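Local structure of Esterase/lipase (Lactobacillus rhamnosus, 4N5H) at residues 113-118 with 149-154; 166-171 with 215-220. The protein probably hydrolyses ester bonds, and may transfer acyl groups, as a member of the alpha/beta-hydrolase superfamily. The protein carries 1 engineered substitution. One frame throughout, in Å; residues are numbered along the deposited sequence. Where two conformers were deposited one is given.

Interaction 1. Residues 113-118 with 149-154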
# COMPACT_ATOMS: atom_id res chain seq x y z
N ARG A 113 17.63 -25.34 22.35
CA ARG A 113 18.93 -24.72 22.60
C ARG A 113 19.30 -23.68 21.56
O ARG A 113 19.84 -22.61 21.90
CB ARG A 113 20.05 -25.80 22.78
CG ARG A 113 21.42 -25.24 22.91
CD ARG A 113 22.47 -26.31 23.07
NE ARG A 113 22.42 -27.02 24.33
CZ ARG A 113 21.97 -28.26 24.48
NH1 ARG A 113 21.42 -28.92 23.42
NH2 ARG A 113 21.99 -28.85 25.69
N GLY A 114 19.06 -23.98 20.27
CA GLY A 114 19.38 -23.04 19.15
C GLY A 114 18.54 -21.76 19.38
O GLY A 114 19.08 -20.67 19.18
N GLN A 115 17.31 -21.91 19.79
CA GLN A 115 16.39 -20.73 20.03
C GLN A 115 16.92 -19.86 21.15
O GLN A 115 17.00 -18.62 21.04
CB GLN A 115 14.92 -21.11 20.27
CG GLN A 115 14.39 -21.82 19.04
CD GLN A 115 12.93 -22.07 19.10
OE1 GLN A 115 12.35 -22.35 20.15
NE2 GLN A 115 12.30 -21.90 17.97
N ILE A 116 17.31 -20.49 22.25
CA ILE A 116 17.88 -19.80 23.39
C ILE A 116 19.20 -19.13 23.06
O ILE A 116 19.42 -17.98 23.41
CB ILE A 116 18.02 -20.76 24.61
CG1 ILE A 116 16.59 -21.20 25.10
CG2 ILE A 116 18.92 -20.12 25.65
CD1 ILE A 116 15.81 -20.11 25.86
N GLN A 117 20.02 -19.79 22.26
CA GLN A 117 21.30 -19.20 21.83
C GLN A 117 21.06 -17.97 20.96
O GLN A 117 21.75 -16.94 21.14
CB GLN A 117 22.15 -20.23 21.11
CG GLN A 117 22.73 -21.21 22.09
CD GLN A 117 23.61 -22.32 21.40
OE1 GLN A 117 23.67 -22.43 20.18
NE2 GLN A 117 24.31 -23.10 22.21
N ASP A 118 20.07 -18.07 20.06
CA ASP A 118 19.73 -16.89 19.22
C ASP A 118 19.27 -15.73 20.07
O ASP A 118 19.74 -14.59 19.92
CB ASP A 118 18.64 -17.23 18.21
CG ASP A 118 19.13 -18.15 17.09
OD1 ASP A 118 20.37 -18.36 16.95
OD2 ASP A 118 18.27 -18.66 16.33
N GLY A 149 6.61 -16.28 25.76
CA GLY A 149 6.61 -16.24 27.21
C GLY A 149 7.36 -17.42 27.86
O GLY A 149 8.01 -17.26 28.85
N HIS A 150 7.22 -18.57 27.27
CA HIS A 150 8.06 -19.73 27.65
C HIS A 150 9.50 -19.34 27.51
O HIS A 150 10.26 -19.50 28.48
CB HIS A 150 7.78 -20.89 26.70
CG HIS A 150 8.74 -22.01 26.82
ND1 HIS A 150 9.70 -22.29 25.89
CD2 HIS A 150 8.86 -22.99 27.78
CE1 HIS A 150 10.37 -23.38 26.24
NE2 HIS A 150 9.93 -23.77 27.44
N LEU A 151 9.90 -18.85 26.35
CA LEU A 151 11.29 -18.56 26.10
C LEU A 151 11.78 -17.47 27.03
O LEU A 151 12.88 -17.58 27.61
CB LEU A 151 11.50 -18.17 24.65
CG LEU A 151 11.30 -19.27 23.58
CD1 LEU A 151 11.11 -18.73 22.19
CD2 LEU A 151 12.44 -20.24 23.64
N ALA A 152 10.99 -16.41 27.25
CA ALA A 152 11.38 -15.36 28.15
C ALA A 152 11.57 -15.92 29.58
O ALA A 152 12.49 -15.43 30.30
CB ALA A 152 10.40 -14.24 28.20
N SER A 153 10.70 -16.83 30.03
CA SER A 153 10.76 -17.34 31.38
C SER A 153 12.07 -18.14 31.56
O SER A 153 12.70 -18.06 32.60
CB SER A 153 9.52 -18.16 31.80
OG SER A 153 9.54 -19.48 31.21
N LEU A 154 12.42 -18.88 30.50
CA LEU A 154 13.74 -19.63 30.53
C LEU A 154 14.94 -18.74 30.48
O LEU A 154 15.92 -18.93 31.25
CB LEU A 154 13.77 -20.66 29.40
CG LEU A 154 13.36 -22.08 29.73
CD1 LEU A 154 11.94 -22.18 30.30
CD2 LEU A 154 13.53 -23.06 28.58

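Interaction 2. Residues 166-171 with 215-220. Engineered in segment 215-220: Val218 (natural residue Ala).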
# COMPACT_ATOMS: atom_id res chain seq x y z
N GLU A 166 25.89 -23.02 31.09
CA GLU A 166 26.73 -24.08 30.48
C GLU A 166 25.87 -25.03 29.71
O GLU A 166 26.24 -25.43 28.59
CB GLU A 166 27.44 -24.83 31.59
CG GLU A 166 28.42 -23.90 32.29
CD GLU A 166 29.82 -23.98 31.80
OE1 GLU A 166 30.09 -24.82 30.93
OE2 GLU A 166 30.68 -23.22 32.34
N LEU A 167 24.74 -25.45 30.27
CA LEU A 167 23.90 -26.46 29.57
C LEU A 167 23.33 -25.91 28.23
O LEU A 167 23.28 -26.65 27.22
CB LEU A 167 22.77 -26.99 30.45
CG LEU A 167 23.05 -27.95 31.61
CD1 LEU A 167 21.69 -28.45 32.11
CD2 LEU A 167 23.96 -29.14 31.26
N PHE A 168 22.93 -24.64 28.22
CA PHE A 168 22.40 -24.06 27.03
C PHE A 168 23.45 -23.47 26.10
O PHE A 168 23.07 -23.01 25.04
CB PHE A 168 21.33 -23.01 27.39
CG PHE A 168 20.03 -23.63 27.82
CD1 PHE A 168 19.78 -23.91 29.13
CD2 PHE A 168 19.03 -23.95 26.87
CE1 PHE A 168 18.58 -24.50 29.52
CE2 PHE A 168 17.78 -24.49 27.28
CZ PHE A 168 17.59 -24.77 28.60
N GLY A 169 24.71 -23.50 26.50
CA GLY A 169 25.80 -23.00 25.65
C GLY A 169 25.72 -21.50 25.42
O GLY A 169 26.06 -21.07 24.33
N VAL A 170 25.43 -20.73 26.47
CA VAL A 170 25.38 -19.23 26.38
C VAL A 170 26.19 -18.65 27.51
O VAL A 170 26.53 -19.35 28.40
CB VAL A 170 23.92 -18.68 26.42
CG1 VAL A 170 23.12 -19.24 25.29
CG2 VAL A 170 23.19 -19.01 27.71
N SER A 171 26.62 -17.43 27.33
CA SER A 171 27.25 -16.64 28.39
C SER A 171 26.24 -15.66 28.91
O SER A 171 25.39 -15.19 28.19
CB SER A 171 28.39 -15.84 27.77
OG SER A 171 29.37 -16.73 27.32
N GLN A 215 18.41 -35.23 26.30
CA GLN A 215 17.81 -35.39 27.60
C GLN A 215 18.06 -34.24 28.55
O GLN A 215 17.23 -34.02 29.42
CB GLN A 215 18.26 -36.74 28.28
CG GLN A 215 17.81 -37.82 27.41
CD GLN A 215 16.31 -37.96 27.27
OE1 GLN A 215 15.64 -38.03 28.28
NE2 GLN A 215 15.78 -37.91 26.06
N ALA A 216 19.18 -33.50 28.38
CA ALA A 216 19.37 -32.33 29.17
C ALA A 216 18.35 -31.25 28.84
O ALA A 216 18.01 -30.50 29.75
CB ALA A 216 20.76 -31.75 29.00
N LEU A 217 17.87 -31.18 27.62
CA LEU A 217 16.81 -30.23 27.26
C LEU A 217 15.47 -30.72 27.82
O LEU A 217 14.67 -29.99 28.36
CB LEU A 217 16.75 -29.98 25.77
CG LEU A 217 17.95 -29.17 25.21
CD1 LEU A 217 17.81 -28.98 23.74
CD2 LEU A 217 18.22 -27.85 25.98
N VAL A 218 15.25 -32.04 27.68
CA VAL A 218 14.02 -32.63 28.28
C VAL A 218 13.92 -32.26 29.73
O VAL A 218 12.79 -31.88 30.16
CB VAL A 218 13.95 -34.19 28.05
CG1 VAL A 218 12.78 -34.79 28.89
CG2 VAL A 218 13.91 -34.58 26.58
N ASP A 219 15.04 -32.29 30.48
CA ASP A 219 15.08 -31.98 31.90
C ASP A 219 15.07 -30.51 32.25
O ASP A 219 15.02 -30.15 33.45
CB ASP A 219 16.32 -32.64 32.59
CG ASP A 219 16.25 -34.23 32.60
OD1 ASP A 219 15.21 -34.78 32.34
OD2 ASP A 219 17.31 -34.86 32.74
N HIS A 220 15.06 -29.65 31.20
CA HIS A 220 15.05 -28.20 31.44
C HIS A 220 14.14 -27.46 30.40
O HIS A 220 14.50 -26.35 30.00
CB HIS A 220 16.46 -27.67 31.37
CG HIS A 220 17.34 -28.21 32.40
ND1 HIS A 220 18.03 -29.41 32.24
CD2 HIS A 220 17.55 -27.83 33.68
CE1 HIS A 220 18.68 -29.68 33.36
NE2 HIS A 220 18.42 -28.75 34.24

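Interaction 1. Residues 113-118 with 149-154
Ile116 reaches across from helix 112-129 with its terminal methyl, CD1, which settles between Leu151 and Leu154 of helix 147-158. Ile116 CD1 lies 4.0 Å from Leu151 CD2, a branch tip, and 4.1 Å from Leu154 CB, the root of the side chain; the isoleucine slants past Leu151 but crosses Leu154 at about a right angle. The CA-CB bond of Ile116 does not aim at the other helix; CG1, placed beside the backbone N (chi1 -66°), carries the methyl over. The CA-CB bond of Leu151 points toward helix 112-129, and Leu151 CD2 also touches Gln115 OE1 at 4.1 Å, the two side chains crossing nearly perpendicularly.

The amide of Gln115 is set by its other end, where NE2 bonds to the backbone oxygens of Arg105 and Trp77. Around this first shell, Leu112 touches both Leu151 and Leu154, while Ile119 and Ile72 of strand 66-72 also pack on Leu151. On the far helix, Ser153 OG donates to His150 O at 2.8 Å.

The helix axes stay 10.8 Å apart at a crossing angle of -70°, so side chains alone bridge the gap. With no hydrogen bond between the segments and Gln115 OE1 buried without a partner, the helices are held together here by the fit of aliphatic groups.

Interaction 2. Residues 166-171 with 215-220
Leu167 and His220 meet by a CH-pi contact: the CD1 methyl of Leu167 sits over one face of the imidazole, 3.9 Å from the ring centroid and displaced toward the rim, with His220 CE1 its nearest atom at 3.5 Å.

Apolar packing comes from Phe168, whose CE2 is 3.6 Å from Leu217 CD2, the methyl approaching the ring obliquely. At its edge, close to the ring plane, Phe168 CZ lies 3.7 Å from His220 O, a buried carbonyl oxygen with no hydrogen-bonding partner.

No hydrogen bond joins the two segments. Within 215-220, His220 folds back to donate from ND1 to Ala216 O at 2.7 Å, with an N-H...O angle of 163°; the acceptor lies in the ring plane and the donor in the carbonyl plane. CG of His220 stands beside its own backbone N (chi1 -63°), and the bond to Ala216 fixes the rotation of the ring whose face Leu167 covers.

Gly169, with positive phi, is the first residue to leave the helical conformation, in a Schellman motif. The contact packs helix 162-168 against the helical insertion between strands 179-183 and 235-240, where alpha/beta hydrolases commonly carry a cap; such a role is inferred here.

Helix 112-129 connects the two sites, whose centres are 11 Å apart: Arg113 NH2 probably bonds to Leu167 O (3.0 Å) and Gln117 NE2 to Phe168 O (3.1 Å), while Ile116 touches Phe168. Helices 147-158 and 162-168, one from each contact, are consecutive in the chain. Interaction 1 is fully buried beside the central sheet, and Leu151 touches the probable nucleophile elbow around Ser146; its contact is aliphatic apart from the Gln115 amide oxygen. Interaction 2, about 19 Å from the chain centre as against 9 Å, is partly buried and mixes a ring-face contact with aliphatic-aromatic packing. The first lies between two long helices, the second joins a helix end to the inserted helices farther out.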